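Local structure of putative O-methyltransferase (Klebsiella pneumoniae subsp. pneumoniae, 3TFW) at residues A[102-107]-A[117-122]; A[27-32]-A[108-113]. The protein probably transfers methyl groups from S-adenosylmethionine to hydroxyl oxygens of a substrate. All blocks are in the same frame, centred on the assembly; numbering follows the deposited sequence.

Contact 1: residues A[102-107]-A[117-122]; sequences QVAREN and VTLREG
Leu-119 and Arg-105 meet where one methyl, CD2 of the leucine, lies 3.6 Å from CG of the arginine, the two side chains crossing at about a right angle. The same methyl reaches CB of Ala-104 at 3.9 Å, so a single leucine branch rests against two successive residues of helix 102-107. CB of Leu-119 already points at the helix; with CG anti to the backbone N (chi1 172°), CD2 is the methyl that makes both contacts. Arg-105 uses its aliphatic part here and its charged end further along. A bend at chi3 (-51°) turns the guanidinium back along the helix, one face lying over CA of Gln-102, and presents NH1 to Glu-121. OE1 of Glu-121 comes in at the guanidinium edge, near its plane, and the two flat groups are only 15° apart. At 3.7 Å between NH1 and OE1 the salt bridge is long, but two waters close the gap: each accepts from NH1 and donates to OE1, the shorter bridge running 2.8 Å from Arg-105 NH1 to the water and 2.8 Å on to Glu-121 OE1. The pair is thus probably held at least as much by the two waters as by the long direct contact. Thr-72 touches both Ala-104 and Leu-119, and Thr-93 of the adjoining strand also touches Leu-119. With axes 10.1 Å apart and nearly antiparallel, helix and strand pack as the second half of a right-handed beta-alpha-beta crossover, the repeating unit of the Rossmann-like methyltransferase fold.

Contact 2: residues A[27-32]-A[108-113]; sequences DPVLDR and LQLAGV
Val-29, in the first turn of helix 28-32, stands closest to Ala-111, their CA atoms 6.1 Å apart, near the C-terminal end of helix 98-110, which closes in a Schellman motif with Gly-112 at positive phi (72°). Across this gap CG2 of Val-29 does the touching, lying 3.6 Å from both CA and CB of Ala-111. It therefore sits against the CA–CB bond of the alanine, while Ile-79 of helix 76-82 also touches that alanine. One helical turn along, Arg-32 and Leu-110 form the second patch: CG of Arg-32 is 3.8 Å from CD2 of Leu-110. The arginine runs extended from CG to NE, starting with CG anti to the backbone N (chi1 -165°), and this carries its chain past both leucine methyls; CD1 lies 4.0 Å above one guanidinium face, displaced toward the rim. Two residues before Val-29, Asp-27 N-caps the helix, OD1 accepting from Leu-30 N at 3.3 Å from above the carboxylate plane and, weakly, from Val-29 N. Its OD2 forms a salt bridge with Arg-83. The contact thus joins a capped helix start to a Schellman-terminated helix end through side-chain packing, without a hydrogen bond between the two segments. The polar bonds secure each backbone separately, whereas what the segments share directly is van der Waals packing at the protein surface, including the stem and one guanidinium face of Arg-32.

In the fold
Helix 98-110 is the shared element: its middle packs on strand 117-121 in contact 1, and its C-terminal end meets helix 28-39 in contact 2. The centres lie 14 Å apart, on the same side of the chain's centre, and the two contacts join through Leu-108, whose CD1 is 3.8 Å from CG1 of Val-117. Along the chain the order is 27-32, 102-107, 108-113, 117-122, so the pairings cross. Contact 1 is local, within one beta-alpha-beta unit at an edge strand of the seven-stranded sheet; contact 2 brings back a helix from 76 residues earlier. Helix 98-110 thus ties helix 28-39 to the methyltransferase sheet.

Contact 1: residues A[102-107]-A[117-122]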
loop_
_atom_site.group_PDB
_atom_site.type_symbol
_atom_site.label_atom_id
_atom_site.label_comp_id
_atom_site.label_asym_id
_atom_site.label_seq_id
_atom_site.Cartn_x
_atom_site.Cartn_y
_atom_site.Cartn_z
ATOM N N GLN A 102 -13.815 -13.854 22.731
ATOM C CA GLN A 102 -15.271 -13.987 22.830
ATOM C C GLN A 102 -15.995 -13.017 21.897
ATOM O O GLN A 102 -16.890 -13.397 21.148
ATOM C CB GLN A 102 -15.719 -13.773 24.279
ATOM C CG GLN A 102 -17.227 -13.861 24.484
ATOM C CD GLN A 102 -17.666 -13.438 25.879
ATOM O OE1 GLN A 102 -17.026 -12.603 26.532
ATOM N NE2 GLN A 102 -18.781 -14.003 26.335
ATOM N N VAL A 103 -15.599 -11.755 21.947
ATOM C CA VAL A 103 -16.193 -10.730 21.090
ATOM C C VAL A 103 -15.928 -11.025 19.612
ATOM O O VAL A 103 -16.830 -10.940 18.771
ATOM C CB VAL A 103 -15.653 -9.333 21.473
ATOM C CG1 VAL A 103 -16.141 -8.256 20.500
ATOM C CG2 VAL A 103 -16.054 -8.994 22.905
ATOM N N ALA A 104 -14.682 -11.372 19.299
ATOM C CA ALA A 104 -14.300 -11.722 17.929
ATOM C C ALA A 104 -15.134 -12.893 17.363
ATOM O O ALA A 104 -15.572 -12.848 16.203
ATOM C CB ALA A 104 -12.809 -12.035 17.870
ATOM N N ARG A 105 -15.367 -13.915 18.193
ATOM C CA ARG A 105 -16.147 -15.104 17.778
ATOM C C ARG A 105 -17.546 -14.681 17.327
ATOM O O ARG A 105 -18.045 -15.111 16.279
ATOM C CB ARG A 105 -16.256 -16.137 18.909
ATOM C CG ARG A 105 -14.958 -16.829 19.288
ATOM C CD ARG A 105 -15.177 -18.044 20.194
ATOM N NE ARG A 105 -16.004 -17.774 21.370
ATOM C CZ ARG A 105 -15.527 -17.569 22.594
ATOM N NH1 ARG A 105 -14.222 -17.609 22.817
ATOM N NH2 ARG A 105 -16.360 -17.322 23.599
ATOM N N GLU A 106 -18.157 -13.804 18.112
ATOM C CA GLU A 106 -19.478 -13.281 17.787
ATOM C C GLU A 106 -19.491 -12.476 16.487
ATOM O O GLU A 106 -20.422 -12.599 15.695
ATOM C CB GLU A 106 -20.027 -12.473 18.960
ATOM C CG GLU A 106 -20.359 -13.363 20.152
ATOM C CD GLU A 106 -20.676 -12.603 21.429
ATOM O OE1 GLU A 106 -20.612 -11.348 21.431
ATOM O OE2 GLU A 106 -20.988 -13.272 22.444
ATOM N N ASN A 107 -18.457 -11.663 16.264
ATOM C CA ASN A 107 -18.366 -10.854 15.050
ATOM C C ASN A 107 -18.106 -11.679 13.790
ATOM O O ASN A 107 -18.626 -11.360 12.718
ATOM C CB ASN A 107 -17.286 -9.773 15.198
ATOM C CG ASN A 107 -17.687 -8.670 16.151
ATOM O OD1 ASN A 107 -18.875 -8.425 16.376
ATOM N ND2 ASN A 107 -16.696 -7.990 16.719
ATOM N N VAL A 117 -12.596 -18.834 8.852
ATOM C CA VAL A 117 -11.690 -18.372 9.896
ATOM C C VAL A 117 -11.567 -19.376 11.022
ATOM O O VAL A 117 -12.571 -19.905 11.511
ATOM C CB VAL A 117 -12.106 -17.001 10.471
ATOM C CG1 VAL A 117 -11.147 -16.574 11.580
ATOM C CG2 VAL A 117 -12.156 -15.947 9.356
ATOM N N THR A 118 -10.323 -19.630 11.421
ATOM C CA THR A 118 -10.040 -20.397 12.619
ATOM C C THR A 118 -9.409 -19.464 13.653
ATOM O O THR A 118 -8.357 -18.854 13.406
ATOM C CB THR A 118 -9.123 -21.612 12.326
ATOM O OG1 THR A 118 -9.781 -22.499 11.407
ATOM C CG2 THR A 118 -8.811 -22.383 13.611
ATOM N N LEU A 119 -10.085 -19.334 14.792
ATOM C CA LEU A 119 -9.630 -18.471 15.869
ATOM C C LEU A 119 -9.004 -19.331 16.962
ATOM O O LEU A 119 -9.682 -20.159 17.578
ATOM C CB LEU A 119 -10.800 -17.627 16.406
ATOM C CG LEU A 119 -10.636 -16.769 17.673
ATOM C CD1 LEU A 119 -9.357 -15.967 17.650
ATOM C CD2 LEU A 119 -11.826 -15.842 17.857
ATOM N N ARG A 120 -7.709 -19.137 17.182
ATOM C CA ARG A 120 -6.983 -19.862 18.225
ATOM C C ARG A 120 -6.631 -18.927 19.367
ATOM O O ARG A 120 -5.789 -18.038 19.226
ATOM C CB ARG A 120 -5.727 -20.539 17.665
ATOM C CG ARG A 120 -6.030 -21.816 16.881
ATOM C CD ARG A 120 -4.814 -22.741 16.749
ATOM N NE ARG A 120 -5.093 -23.771 15.746
ATOM C CZ ARG A 120 -4.286 -24.778 15.422
ATOM N NH1 ARG A 120 -3.112 -24.931 16.015
ATOM N NH2 ARG A 120 -4.669 -25.648 14.497
ATOM N N GLU A 121 -7.305 -19.141 20.494
ATOM C CA GLU A 121 -7.142 -18.333 21.690
ATOM C C GLU A 121 -5.996 -18.878 22.552
ATOM O O GLU A 121 -5.916 -20.078 22.798
ATOM C CB GLU A 121 -8.456 -18.307 22.476
ATOM C CG GLU A 121 -8.425 -17.491 23.765
ATOM C CD GLU A 121 -9.695 -17.649 24.589
ATOM O OE1 GLU A 121 -10.774 -17.915 24.022
ATOM O OE2 GLU A 121 -9.612 -17.505 25.818
ATOM N N GLY A 122 -5.149 -17.977 23.037
ATOM C CA GLY A 122 -3.967 -18.344 23.819
ATOM C C GLY A 122 -2.785 -17.473 23.412
ATOM O O GLY A 122 -2.884 -16.710 22.450
HETATM O O HOH W 1 -12.861 -16.354 25.308
HETATM O O HOH W 2 -12.036 -18.871 21.704
#

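Contact 2: residues A[27-32]-A[108-113]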
loop_
_atom_site.group_PDB
_atom_site.type_symbol
_atom_site.label_atom_id
_atom_site.label_comp_id
_atom_site.label_asym_id
_atom_site.label_seq_id
_atom_site.Cartn_x
_atom_site.Cartn_y
_atom_site.Cartn_z
ATOM N N ASP A 27 -21.453 -0.417 4.825
ATOM C CA ASP A 27 -21.557 -1.822 5.135
ATOM C C ASP A 27 -22.175 -2.016 6.513
ATOM O O ASP A 27 -21.533 -1.729 7.521
ATOM C CB ASP A 27 -20.181 -2.500 5.024
ATOM C CG ASP A 27 -20.286 -4.006 4.915
ATOM O OD1 ASP A 27 -20.951 -4.620 5.772
ATOM O OD2 ASP A 27 -19.704 -4.581 3.969
ATOM N N PRO A 28 -23.435 -2.509 6.550
ATOM C CA PRO A 28 -24.207 -2.711 7.781
ATOM C C PRO A 28 -23.535 -3.675 8.757
ATOM O O PRO A 28 -23.501 -3.411 9.953
ATOM C CB PRO A 28 -25.537 -3.307 7.279
ATOM C CG PRO A 28 -25.618 -2.919 5.847
ATOM C CD PRO A 28 -24.197 -2.935 5.363
ATOM N N VAL A 29 -22.993 -4.776 8.251
ATOM C CA VAL A 29 -22.332 -5.747 9.132
ATOM C C VAL A 29 -21.036 -5.203 9.751
ATOM O O VAL A 29 -20.805 -5.385 10.949
ATOM C CB VAL A 29 -22.185 -7.167 8.480
ATOM C CG1 VAL A 29 -22.044 -7.074 6.990
ATOM C CG2 VAL A 29 -21.036 -7.961 9.090
ATOM N N LEU A 30 -20.217 -4.501 8.961
ATOM C CA LEU A 30 -19.002 -3.892 9.500
ATOM C C LEU A 30 -19.312 -2.820 10.539
ATOM O O LEU A 30 -18.613 -2.714 11.546
ATOM C CB LEU A 30 -18.104 -3.321 8.392
ATOM C CG LEU A 30 -17.396 -4.324 7.484
ATOM C CD1 LEU A 30 -16.549 -3.582 6.468
ATOM C CD2 LEU A 30 -16.546 -5.305 8.285
ATOM N N ASP A 31 -20.359 -2.030 10.287
ATOM C CA ASP A 31 -20.841 -1.049 11.259
ATOM C C ASP A 31 -21.171 -1.739 12.578
ATOM O O ASP A 31 -20.782 -1.270 13.639
ATOM C CB ASP A 31 -22.097 -0.321 10.743
ATOM C CG ASP A 31 -21.815 0.631 9.579
ATOM O OD1 ASP A 31 -20.672 1.106 9.423
ATOM O OD2 ASP A 31 -22.767 0.920 8.821
ATOM N N ARG A 32 -21.887 -2.857 12.497
ATOM C CA ARG A 32 -22.315 -3.598 13.679
ATOM C C ARG A 32 -21.128 -4.229 14.411
ATOM O O ARG A 32 -21.090 -4.240 15.645
ATOM C CB ARG A 32 -23.348 -4.655 13.301
ATOM C CG ARG A 32 -24.110 -5.231 14.484
ATOM C CD ARG A 32 -25.406 -5.884 14.037
ATOM N NE ARG A 32 -25.939 -6.761 15.077
ATOM C CZ ARG A 32 -27.064 -7.460 14.972
ATOM N NH1 ARG A 32 -27.801 -7.392 13.867
ATOM N NH2 ARG A 32 -27.453 -8.226 15.978
ATOM N N LEU A 108 -17.296 -12.729 13.931
ATOM C CA LEU A 108 -17.022 -13.661 12.840
ATOM C C LEU A 108 -18.312 -14.339 12.378
ATOM O O LEU A 108 -18.547 -14.486 11.181
ATOM C CB LEU A 108 -15.962 -14.703 13.250
ATOM C CG LEU A 108 -14.551 -14.146 13.532
ATOM C CD1 LEU A 108 -13.618 -15.204 14.113
ATOM C CD2 LEU A 108 -13.927 -13.473 12.301
ATOM N N GLN A 109 -19.147 -14.731 13.335
ATOM C CA GLN A 109 -20.401 -15.405 13.032
ATOM C C GLN A 109 -21.368 -14.434 12.367
ATOM O O GLN A 109 -21.963 -14.751 11.331
ATOM C CB GLN A 109 -21.003 -16.004 14.311
ATOM C CG GLN A 109 -22.169 -16.967 14.065
ATOM C CD GLN A 109 -22.978 -17.254 15.324
ATOM O OE1 GLN A 109 -22.426 -17.470 16.410
ATOM N NE2 GLN A 109 -24.297 -17.266 15.180
ATOM N N LEU A 110 -21.501 -13.247 12.953
ATOM C CA LEU A 110 -22.352 -12.183 12.429
ATOM C C LEU A 110 -22.021 -11.852 10.969
ATOM O O LEU A 110 -22.922 -11.674 10.137
ATOM C CB LEU A 110 -22.223 -10.940 13.330
ATOM C CG LEU A 110 -22.586 -9.533 12.846
ATOM C CD1 LEU A 110 -24.042 -9.413 12.423
ATOM C CD2 LEU A 110 -22.271 -8.539 13.948
ATOM N N ALA A 111 -20.724 -11.805 10.662
ATOM C CA ALA A 111 -20.251 -11.457 9.331
ATOM C C ALA A 111 -20.251 -12.622 8.347
ATOM O O ALA A 111 -19.944 -12.432 7.173
ATOM C CB ALA A 111 -18.852 -10.828 9.413
ATOM N N GLY A 112 -20.554 -13.826 8.827
ATOM C CA GLY A 112 -20.649 -15.004 7.960
ATOM C C GLY A 112 -19.322 -15.541 7.434
ATOM O O GLY A 112 -19.270 -16.139 6.360
ATOM N N VAL A 113 -18.254 -15.336 8.198
ATOM C CA VAL A 113 -16.913 -15.784 7.804
ATOM C C VAL A 113 -16.369 -16.846 8.751
ATOM O O VAL A 113 -15.201 -17.231 8.670
ATOM C CB VAL A 113 -15.904 -14.610 7.727
ATOM C CG1 VAL A 113 -16.268 -13.670 6.587
ATOM C CG2 VAL A 113 -15.824 -13.855 9.065
#